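Long-range contacts in alpha-rhamnosidase (Dictyoglomus thermophilum, PDB 6I60), which probably hydrolyses terminal non-reducing alpha-L-rhamnose residues from alpha-L-rhamnosides, releasing the sugar: residues A[220-226]-A[532-536]; A[538-544]-A[591-595]; A[563-567]-A[633-637]. All blocks are in the same frame, centred on the assembly; numbering follows the deposited sequence.

Interaction 1 (A[220-226]-A[532-536])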
loop_
_atom_site.group_PDB
_atom_site.type_symbol
_atom_site.label_atom_id
_atom_site.label_comp_id
_atom_site.label_asym_id
_atom_site.label_seq_id
_atom_site.Cartn_x
_atom_site.Cartn_y
_atom_site.Cartn_z
ATOM N N GLN A 220 -7.422 -9.568 2.979
ATOM C CA GLN A 220 -7.453 -9.890 4.400
ATOM C C GLN A 220 -8.170 -8.782 5.161
ATOM O O GLN A 220 -7.737 -7.624 5.141
ATOM C CB GLN A 220 -6.035 -10.080 4.930
ATOM C CG GLN A 220 -5.183 -11.015 4.092
ATOM C CD GLN A 220 -3.807 -11.231 4.685
ATOM O OE1 GLN A 220 -3.513 -10.767 5.789
ATOM N NE2 GLN A 220 -2.953 -11.938 3.954
ATOM N N THR A 221 -9.266 -9.136 5.827
ATOM C CA THR A 221 -9.993 -8.221 6.694
ATOM C C THR A 221 -10.457 -8.987 7.922
ATOM O O THR A 221 -10.300 -10.208 8.015
ATOM C CB THR A 221 -11.204 -7.593 5.989
ATOM O OG1 THR A 221 -11.921 -8.604 5.271
ATOM C CG2 THR A 221 -10.762 -6.503 5.026
ATOM N N ASP A 222 -11.031 -8.259 8.874
ATOM C CA ASP A 222 -11.698 -8.891 10.008
ATOM C C ASP A 222 -12.988 -9.521 9.498
ATOM O O ASP A 222 -14.016 -8.850 9.375
ATOM C CB ASP A 222 -11.970 -7.872 11.109
ATOM C CG ASP A 222 -12.553 -8.506 12.358
ATOM O OD1 ASP A 222 -12.896 -9.706 12.312
ATOM O OD2 ASP A 222 -12.667 -7.803 13.386
ATOM N N TYR A 223 -12.933 -10.820 9.188
ATOM C CA TYR A 223 -14.064 -11.488 8.551
ATOM C C TYR A 223 -15.305 -11.500 9.434
ATOM O O TYR A 223 -16.414 -11.691 8.922
ATOM C CB TYR A 223 -13.678 -12.917 8.160
ATOM C CG TYR A 223 -12.454 -13.002 7.273
ATOM C CD1 TYR A 223 -12.502 -12.588 5.947
ATOM C CD2 TYR A 223 -11.248 -13.490 7.763
ATOM C CE1 TYR A 223 -11.383 -12.662 5.132
ATOM C CE2 TYR A 223 -10.125 -13.567 6.957
ATOM C CZ TYR A 223 -10.198 -13.151 5.643
ATOM O OH TYR A 223 -9.082 -13.226 4.840
ATOM N N LYS A 224 -15.148 -11.293 10.743
ATOM C CA LYS A 224 -16.313 -11.207 11.615
ATOM C C LYS A 224 -17.040 -9.879 11.450
ATOM O O LYS A 224 -18.244 -9.795 11.717
ATOM C CB LYS A 224 -15.895 -11.408 13.071
ATOM C CG LYS A 224 -15.925 -12.855 13.533
ATOM C CD LYS A 224 -15.421 -12.985 14.962
ATOM C CE LYS A 224 -15.543 -14.413 15.464
ATOM N NZ LYS A 224 -14.680 -14.647 16.654
ATOM N N LYS A 225 -16.336 -8.836 11.011
ATOM C CA LYS A 225 -16.935 -7.519 10.836
ATOM C C LYS A 225 -17.226 -7.175 9.383
ATOM O O LYS A 225 -18.127 -6.373 9.119
ATOM C CB LYS A 225 -16.025 -6.440 11.435
ATOM C CG LYS A 225 -15.982 -6.434 12.956
ATOM C CD LYS A 225 -16.549 -5.138 13.518
ATOM C CE LYS A 225 -16.757 -5.224 15.024
ATOM N NZ LYS A 225 -18.012 -4.547 15.460
ATOM N N ARG A 226 -16.497 -7.762 8.434
ATOM C CA ARG A 226 -16.702 -7.446 7.028
ATOM C C ARG A 226 -15.991 -8.483 6.174
ATOM O O ARG A 226 -14.891 -8.923 6.517
ATOM C CB ARG A 226 -16.184 -6.041 6.697
ATOM C CG ARG A 226 -15.582 -5.898 5.314
ATOM C CD ARG A 226 -15.307 -4.444 5.010
ATOM N NE ARG A 226 -14.579 -3.823 6.107
ATOM C CZ ARG A 226 -13.474 -3.105 5.957
ATOM N NH1 ARG A 226 -12.964 -2.904 4.750
ATOM N NH2 ARG A 226 -12.883 -2.589 7.022
ATOM N N ASN A 532 -10.656 1.672 6.366
ATOM C CA ASN A 532 -11.857 0.976 6.810
ATOM C C ASN A 532 -11.512 -0.131 7.797
ATOM O O ASN A 532 -12.257 -0.370 8.753
ATOM C CB ASN A 532 -12.613 0.407 5.610
ATOM C CG ASN A 532 -13.392 1.465 4.856
ATOM O OD1 ASN A 532 -13.746 2.507 5.407
ATOM N ND2 ASN A 532 -13.663 1.201 3.584
ATOM N N ASP A 533 -10.390 -0.825 7.574
ATOM C CA ASP A 533 -9.984 -1.893 8.483
ATOM C C ASP A 533 -9.726 -1.353 9.883
ATOM O O ASP A 533 -10.076 -1.996 10.880
ATOM C CB ASP A 533 -8.738 -2.598 7.946
ATOM C CG ASP A 533 -9.018 -3.405 6.692
ATOM O OD1 ASP A 533 -10.205 -3.557 6.332
ATOM O OD2 ASP A 533 -8.049 -3.886 6.065
ATOM N N ILE A 534 -9.110 -0.173 9.976
ATOM C CA ILE A 534 -8.913 0.463 11.274
ATOM C C ILE A 534 -10.252 0.858 11.879
ATOM O O ILE A 534 -10.462 0.741 13.092
ATOM C CB ILE A 534 -7.969 1.671 11.130
ATOM C CG1 ILE A 534 -6.604 1.213 10.614
ATOM C CG2 ILE A 534 -7.828 2.409 12.451
ATOM C CD1 ILE A 534 -6.004 2.139 9.585
ATOM N N ARG A 535 -11.184 1.323 11.043
ATOM C CA ARG A 535 -12.517 1.663 11.528
ATOM C C ARG A 535 -13.257 0.426 12.020
ATOM O O ARG A 535 -14.015 0.495 12.995
ATOM C CB ARG A 535 -13.305 2.365 10.422
ATOM C CG ARG A 535 -14.668 2.879 10.846
ATOM C CD ARG A 535 -15.652 2.825 9.689
ATOM N NE ARG A 535 -15.739 1.489 9.104
ATOM C CZ ARG A 535 -15.894 1.248 7.806
ATOM N NH1 ARG A 535 -15.980 2.260 6.951
ATOM N NH2 ARG A 535 -15.966 -0.001 7.362
ATOM N N ASP A 536 -13.047 -0.715 11.363
ATOM C CA ASP A 536 -13.692 -1.963 11.751
ATOM C C ASP A 536 -13.075 -2.588 12.995
ATOM O O ASP A 536 -13.628 -3.563 13.518
ATOM C CB ASP A 536 -13.638 -2.969 10.596
ATOM C CG ASP A 536 -14.754 -2.761 9.586
ATOM O OD1 ASP A 536 -14.933 -3.630 8.706
ATOM O OD2 ASP A 536 -15.451 -1.726 9.668
#

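Interaction 2 (A[538-544]-A[591-595]). With AE3 (2-(2-ethoxyethoxy)ethanol), chain H.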
loop_
_atom_site.group_PDB
_atom_site.type_symbol
_atom_site.label_atom_id
_atom_site.label_comp_id
_atom_site.label_asym_id
_atom_site.label_seq_id
_atom_site.Cartn_x
_atom_site.Cartn_y
_atom_site.Cartn_z
ATOM N N GLN A 538 -11.864 -0.394 15.627
ATOM C CA GLN A 538 -11.900 0.606 16.684
ATOM C C GLN A 538 -12.884 0.176 17.766
ATOM O O GLN A 538 -14.057 -0.085 17.480
ATOM C CB GLN A 538 -12.288 1.966 16.110
ATOM C CG GLN A 538 -12.053 3.127 17.059
ATOM C CD GLN A 538 -12.226 4.472 16.386
ATOM O OE1 GLN A 538 -12.941 4.593 15.391
ATOM N NE2 GLN A 538 -11.568 5.491 16.925
ATOM N N LYS A 539 -12.406 0.101 19.006
ATOM C CA LYS A 539 -13.257 -0.278 20.121
ATOM C C LYS A 539 -14.214 0.861 20.470
ATOM O O LYS A 539 -14.115 1.978 19.953
ATOM C CB LYS A 539 -12.408 -0.661 21.333
ATOM C CG LYS A 539 -11.840 -2.072 21.269
ATOM C CD LYS A 539 -11.272 -2.507 22.611
ATOM C CE LYS A 539 -12.179 -3.520 23.292
ATOM N NZ LYS A 539 -11.799 -3.744 24.716
ATOM N N GLU A 540 -15.159 0.559 21.367
ATOM C CA GLU A 540 -16.166 1.546 21.745
ATOM C C GLU A 540 -15.551 2.740 22.465
ATOM O O GLU A 540 -16.021 3.870 22.298
ATOM C CB GLU A 540 -17.240 0.896 22.617
ATOM C CG GLU A 540 -18.484 0.468 21.852
ATOM C CD GLU A 540 -18.383 -0.950 21.320
ATOM O OE1 GLU A 540 -19.412 -1.487 20.857
ATOM O OE2 GLU A 540 -17.274 -1.528 21.368
ATOM N N ASN A 541 -14.505 2.515 23.257
ATOM C CA ASN A 541 -13.810 3.596 23.945
ATOM C C ASN A 541 -12.836 4.344 23.043
ATOM O O ASN A 541 -12.093 5.198 23.536
ATOM C CB ASN A 541 -13.063 3.051 25.165
ATOM C CG ASN A 541 -12.036 1.999 24.798
ATOM O OD1 ASN A 541 -11.909 1.615 23.636
ATOM N ND2 ASN A 541 -11.299 1.522 25.793
ATOM N N GLY A 542 -12.819 4.042 21.748
ATOM C CA GLY A 542 -11.913 4.688 20.824
ATOM C C GLY A 542 -10.563 4.028 20.678
ATOM O O GLY A 542 -9.700 4.573 19.979
ATOM N N SER A 543 -10.352 2.873 21.308
ATOM C CA SER A 543 -9.061 2.205 21.263
ATOM C C SER A 543 -8.817 1.580 19.891
ATOM O O SER A 543 -9.743 1.297 19.127
ATOM C CB SER A 543 -8.977 1.127 22.343
ATOM O OG SER A 543 -8.366 1.628 23.519
ATOM N N LEU A 544 -7.540 1.361 19.589
ATOM C CA LEU A 544 -7.122 0.728 18.347
ATOM C C LEU A 544 -6.083 -0.340 18.649
ATOM O O LEU A 544 -5.319 -0.231 19.612
ATOM C CB LEU A 544 -6.549 1.751 17.357
ATOM C CG LEU A 544 -7.532 2.790 16.818
ATOM C CD1 LEU A 544 -6.808 3.854 16.006
ATOM C CD2 LEU A 544 -8.599 2.109 15.988
ATOM N N LYS A 591 -12.975 9.953 18.503
ATOM C CA LYS A 591 -13.087 8.919 19.525
ATOM C C LYS A 591 -11.717 8.440 19.990
ATOM O O LYS A 591 -11.522 8.185 21.184
ATOM C CB LYS A 591 -13.914 7.747 18.999
ATOM C CG LYS A 591 -14.680 7.004 20.081
ATOM C CD LYS A 591 -15.673 6.022 19.483
ATOM C CE LYS A 591 -17.036 6.663 19.278
ATOM N NZ LYS A 591 -18.111 5.640 19.169
ATOM N N TYR A 592 -10.757 8.309 19.069
ATOM C CA TYR A 592 -9.423 7.876 19.472
ATOM C C TYR A 592 -8.714 8.956 20.278
ATOM O O TYR A 592 -8.076 8.661 21.295
ATOM C CB TYR A 592 -8.582 7.491 18.255
ATOM C CG TYR A 592 -7.123 7.304 18.610
ATOM C CD1 TYR A 592 -6.709 6.211 19.362
ATOM C CD2 TYR A 592 -6.166 8.234 18.225
ATOM C CE1 TYR A 592 -5.381 6.040 19.705
ATOM C CE2 TYR A 592 -4.834 8.070 18.562
ATOM C CZ TYR A 592 -4.448 6.970 19.303
ATOM O OH TYR A 592 -3.124 6.801 19.643
ATOM N N VAL A 593 -8.803 10.212 19.831
ATOM C CA VAL A 593 -8.224 11.310 20.597
ATOM C C VAL A 593 -8.868 11.396 21.973
ATOM O O VAL A 593 -8.199 11.713 22.965
ATOM C CB VAL A 593 -8.358 12.627 19.807
ATOM C CG1 VAL A 593 -8.051 13.828 20.691
ATOM C CG2 VAL A 593 -7.438 12.601 18.597
ATOM N N GLU A 594 -10.166 11.091 22.064
ATOM C CA GLU A 594 -10.823 11.028 23.365
ATOM C C GLU A 594 -10.199 9.952 24.245
ATOM O O GLU A 594 -10.049 10.141 25.457
ATOM C CB GLU A 594 -12.319 10.772 23.183
ATOM C CG GLU A 594 -13.191 11.374 24.270
ATOM C CD GLU A 594 -12.868 12.833 24.534
ATOM O OE1 GLU A 594 -12.800 13.218 25.721
ATOM O OE2 GLU A 594 -12.684 13.591 23.555
ATOM N N PHE A 595 -9.826 8.815 23.650
ATOM C CA PHE A 595 -9.183 7.760 24.425
ATOM C C PHE A 595 -7.778 8.166 24.852
ATOM O O PHE A 595 -7.341 7.837 25.961
ATOM C CB PHE A 595 -9.135 6.460 23.623
ATOM C CG PHE A 595 -8.302 5.392 24.268
ATOM C CD1 PHE A 595 -7.033 5.100 23.793
ATOM C CD2 PHE A 595 -8.780 4.690 25.361
ATOM C CE1 PHE A 595 -6.262 4.123 24.392
ATOM C CE2 PHE A 595 -8.012 3.711 25.964
ATOM C CZ PHE A 595 -6.751 3.429 25.479
HETATM C C2 AE3 H . -10.991 -6.870 21.927
HETATM O O2 AE3 H . -10.551 -6.326 23.155
HETATM C C3 AE3 H . -10.298 -7.303 24.144
HETATM C C4 AE3 H . -10.202 -6.616 25.491
HETATM O O3 AE3 H . -9.302 -5.531 25.392
HETATM C C5 AE3 H . -9.020 -4.925 26.638
HETATM C C6 AE3 H . -7.861 -3.960 26.473
HETATM O O4 AE3 H . -7.396 -3.564 27.756
#

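Interaction 3 (A[563-567]-A[633-637])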
loop_
_atom_site.group_PDB
_atom_site.type_symbol
_atom_site.label_atom_id
_atom_site.label_comp_id
_atom_site.label_asym_id
_atom_site.label_seq_id
_atom_site.Cartn_x
_atom_site.Cartn_y
_atom_site.Cartn_z
ATOM N N THR A 563 -1.468 6.083 15.853
ATOM C CA THR A 563 -1.559 7.326 15.096
ATOM C C THR A 563 -1.770 7.095 13.605
ATOM O O THR A 563 -2.017 8.063 12.878
ATOM C CB THR A 563 -0.296 8.162 15.305
ATOM O OG1 THR A 563 -0.497 9.476 14.770
ATOM C CG2 THR A 563 0.888 7.513 14.607
ATOM N N ALA A 564 -1.682 5.847 13.140
ATOM C CA ALA A 564 -1.844 5.555 11.721
ATOM C C ALA A 564 -3.247 5.864 11.218
ATOM O O ALA A 564 -3.432 6.036 10.008
ATOM C CB ALA A 564 -1.509 4.088 11.447
ATOM N N TYR A 565 -4.237 5.937 12.111
ATOM C CA TYR A 565 -5.599 6.234 11.679
ATOM C C TYR A 565 -5.706 7.654 11.136
ATOM O O TYR A 565 -6.161 7.864 10.006
ATOM C CB TYR A 565 -6.577 6.024 12.836
ATOM C CG TYR A 565 -8.020 5.875 12.400
ATOM C CD1 TYR A 565 -8.343 5.617 11.075
ATOM C CD2 TYR A 565 -9.058 5.994 13.316
ATOM C CE1 TYR A 565 -9.657 5.479 10.673
ATOM C CE2 TYR A 565 -10.376 5.858 12.923
ATOM C CZ TYR A 565 -10.670 5.601 11.600
ATOM O OH TYR A 565 -11.981 5.464 11.202
ATOM N N ILE A 566 -5.289 8.644 11.926
ATOM C CA ILE A 566 -5.392 10.029 11.479
ATOM C C ILE A 566 -4.267 10.385 10.512
ATOM O O ILE A 566 -4.456 11.219 9.620
ATOM C CB ILE A 566 -5.403 10.985 12.682
ATOM C CG1 ILE A 566 -4.156 10.776 13.533
ATOM C CG2 ILE A 566 -6.635 10.771 13.532
ATOM C CD1 ILE A 566 -3.456 12.050 13.865
ATOM N N THR A 567 -3.089 9.775 10.668
ATOM C CA THR A 567 -1.953 10.133 9.824
ATOM C C THR A 567 -2.181 9.697 8.382
ATOM O O THR A 567 -2.045 10.499 7.452
ATOM C CB THR A 567 -0.668 9.514 10.376
ATOM O OG1 THR A 567 -0.312 10.164 11.602
ATOM C CG2 THR A 567 0.472 9.662 9.378
ATOM N N TYR A 633 3.260 12.074 19.962
ATOM C CA TYR A 633 2.152 11.687 19.100
ATOM C C TYR A 633 0.800 12.090 19.670
ATOM O O TYR A 633 -0.175 12.170 18.915
ATOM C CB TYR A 633 2.195 10.180 18.838
ATOM C CG TYR A 633 3.106 9.810 17.686
ATOM C CD1 TYR A 633 2.726 10.054 16.373
ATOM C CD2 TYR A 633 4.352 9.238 17.912
ATOM C CE1 TYR A 633 3.554 9.728 15.314
ATOM C CE2 TYR A 633 5.189 8.905 16.859
ATOM C CZ TYR A 633 4.784 9.154 15.562
ATOM O OH TYR A 633 5.606 8.831 14.505
ATOM N N PHE A 634 0.718 12.347 20.977
ATOM C CA PHE A 634 -0.504 12.918 21.535
ATOM C C PHE A 634 -0.705 14.343 21.035
ATOM O O PHE A 634 -1.808 14.717 20.619
ATOM C CB PHE A 634 -0.453 12.883 23.063
ATOM C CG PHE A 634 -1.718 13.352 23.722
ATOM C CD1 PHE A 634 -2.953 13.075 23.160
ATOM C CD2 PHE A 634 -1.671 14.071 24.905
ATOM C CE1 PHE A 634 -4.119 13.505 23.765
ATOM C CE2 PHE A 634 -2.834 14.504 25.518
ATOM C CZ PHE A 634 -4.059 14.221 24.946
ATOM N N TYR A 635 0.356 15.150 21.064
ATOM C CA TYR A 635 0.289 16.481 20.471
ATOM C C TYR A 635 0.077 16.392 18.965
ATOM O O TYR A 635 -0.660 17.198 18.385
ATOM C CB TYR A 635 1.565 17.259 20.800
ATOM C CG TYR A 635 1.669 18.617 20.141
ATOM C CD1 TYR A 635 1.149 19.747 20.753
ATOM C CD2 TYR A 635 2.300 18.769 18.914
ATOM C CE1 TYR A 635 1.245 20.990 20.156
ATOM C CE2 TYR A 635 2.398 20.008 18.309
ATOM C CZ TYR A 635 1.872 21.114 18.938
ATOM O OH TYR A 635 1.965 22.352 18.346
ATOM N N HIS A 636 0.712 15.411 18.319
ATOM C CA HIS A 636 0.554 15.243 16.878
ATOM C C HIS A 636 -0.890 14.921 16.513
ATOM O O HIS A 636 -1.441 15.493 15.565
ATOM C CB HIS A 636 1.497 14.146 16.378
ATOM C CG HIS A 636 1.467 13.943 14.895
ATOM N ND1 HIS A 636 0.465 13.239 14.260
ATOM C CD2 HIS A 636 2.321 14.340 13.923
ATOM C CE1 HIS A 636 0.700 13.219 12.960
ATOM N NE2 HIS A 636 1.821 13.879 12.729
ATOM N N ASP A 637 -1.524 14.014 17.262
ATOM C CA ASP A 637 -2.886 13.610 16.935
ATOM C C ASP A 637 -3.884 14.736 17.173
ATOM O O ASP A 637 -4.871 14.851 16.438
ATOM C CB ASP A 637 -3.275 12.369 17.742
ATOM C CG ASP A 637 -2.591 11.108 17.240
ATOM O OD1 ASP A 637 -2.774 10.035 17.856
ATOM O OD2 ASP A 637 -1.864 11.192 16.228
#

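Interaction 1 (A[220-226]-A[532-536])
Arg226, where strand 226-233 begins, reaches to segment 532-536 and is met there by Asp536 and Asp533. Its chain runs extended and then bends at chi3 (50°), which brings the guanidinium to these two carboxylates. NE gives a hydrogen bond of 2.6 Å to Asp536 OD1 with an N-H...O angle of 152°, and NH2 adds a weak bond to the same oxygen. OD1 lies in the guanidinium plane; the guanidinium and carboxylate planes stand almost at right angles, and NE meets OD1 from above the carboxylate plane. NH2 also forms a salt bridge with Asp533 OD1 at 2.9 Å, and Thr221 CG2 packs 3.3 Å from Asp533 OD1. Asp536 is also held by its neighbour in the chain: Arg535 grips OD2 side-on, NH2 at 2.9 Å and NE at 3.3 Å. NH1 of Arg226 pairs with Glu340, which also accepts from Asn532 ND2, and Lys529 pairs with Asp533 OD2.

The other margin of the contact is looser. There Lys225 lays its CD 3.3 Å from Asp536 O, but its exposed amine leads away and bonds to a bound triethylene glycol. Behind it Asp222 shapes the turn, its O accepting from the backbone N of both Lys225 and Arg226.

Two arginines thus come within 4.0 Å of each other, NH2 of Arg226 to NH2 of Arg535. Asp536 bonds one guanidinium group through each of its oxygens, and its negative charge probably helps to hold both there, so that a salt-bridge network, with little apolar packing, ties the N-terminal-domain loop to segment 532-536.

Interaction 2 (A[538-544]-A[591-595])
A type I beta turn from Lys539 to Gly542 presses its last residue against helix 586-599, with Gly542 CA only 4.3 Å from Tyr592 CA. No classical hydrogen bond joins the two segments; the backbones meet instead through a pair of CA-H...O contacts, Gly542 CA to Lys591 O at 3.5 Å and Tyr592 CA to Gly542 O at 3.4 Å. The positive phi of Gly542 (88°) already calls for glycine, and a side chain at that position would run into the helix backbone. Gly542 O also lies in the plane of the Tyr592 ring, at its edge.

Side chains close around this point. Phe595 has CG opposite its backbone N across the CA-CB bond (chi1 171°), which carries the ring alongside the turn, where Ser543 OG sits over one face, offset toward the rim. Asn541 stands beside that ring and completes an Asx turn, OD1 accepting from Ser543 N at 3.1 Å from above the carbonyl plane. Lys591 lays its CD 3.6 Å from Glu540 O, while its NZ bonds to a bound triethylene glycol. Gln538 reaches across with NE2 to Gly588 O, one turn earlier on the helix. Lys539 takes no such part: its NZ bonds to ether O3 of 2-(2-ethoxyethoxy)ethanol at 3.1 Å and weakly to O2.

Leu544 CD1 and Tyr592 CD1, 4.1 Å apart, extend the contact inward. There Leu544 and Gln538 pack on Tyr565 of helix 564-576, Tyr592 meets Ser562 of helix 559-562 and Asp637 of helix 626-648, and Pro556 touches both Phe595 and Ser543.

Interaction 3 (A[563-567]-A[633-637])
Thr563 and Asp637 bring the two backbones closest, CA to CA 6.7 Å, where the beginning of helix 564-576 lies beside the middle of helix 626-648. The side chains of the same two residues bridge the gap. Thr563 OG1 donates to Asp637 OD2 over 2.6 Å and meets the syn lone pair, on the side of the other carboxylate oxygen. Its chi1 of -169° places that hydroxyl opposite the backbone N, within bonding distance of Asp637, and leaves the methyl CG2 against Tyr633, 3.5 Å from CE1 at a slant to the ring. Tyr633 OH is engaged farther on, with Tyr766.

Ile566, one turn along, brings CD1 within 3.5 Å of Asp637 CA, against the Asp637 carboxylate at OD2 and up to the edge of the His636 imidazole, near its plane. Thr567 adds its OG1, 3.5 Å from His636 CE1. That hydroxyl is itself bonded back to Thr563 O at 3.0 Å, from above the carbonyl plane, and the same oxygen accepts Thr567 N, so Thr563 O takes two bonds from one residue.

Replacing Asp637 with an alanine would probably leave the Thr563 hydroxyl without its acceptor and open a gap beside Ile566 CD1. Asp637 is buried, with Tyr592 and Leu596 of helix 586-599 also against it, and the hydroxyl is a neutral partner for its carboxylate. Helix-to-helix contacts of mixed polar and apolar character like these build the alpha/alpha barrel of the six-hairpin glycosidase domain, to which both segments belong.

Read from the N terminus, interaction 1 closes the longest loop: 305 residues, richer in strand than helix, separate 220-226 from 532-536, and the contact fastens the N-terminal rhamnosidase domain to the six-hairpin domain. Interaction 2 opens afterwards, in series with it, and spans 46 residues without a strand. Interaction 3, closing a loop of 65 residues, starts inside that span and ends beyond it, so the two cross, joining the loop after helix 524-535 and helices 564-576, 586-599 and 626-648 within one domain. The first contact touches the others mainly through Ile534, whose CG2 packs on Leu544 CD2 and the Tyr565 ring, with Arg535 also on Tyr565, so side chains run in contact from domain interface to helices.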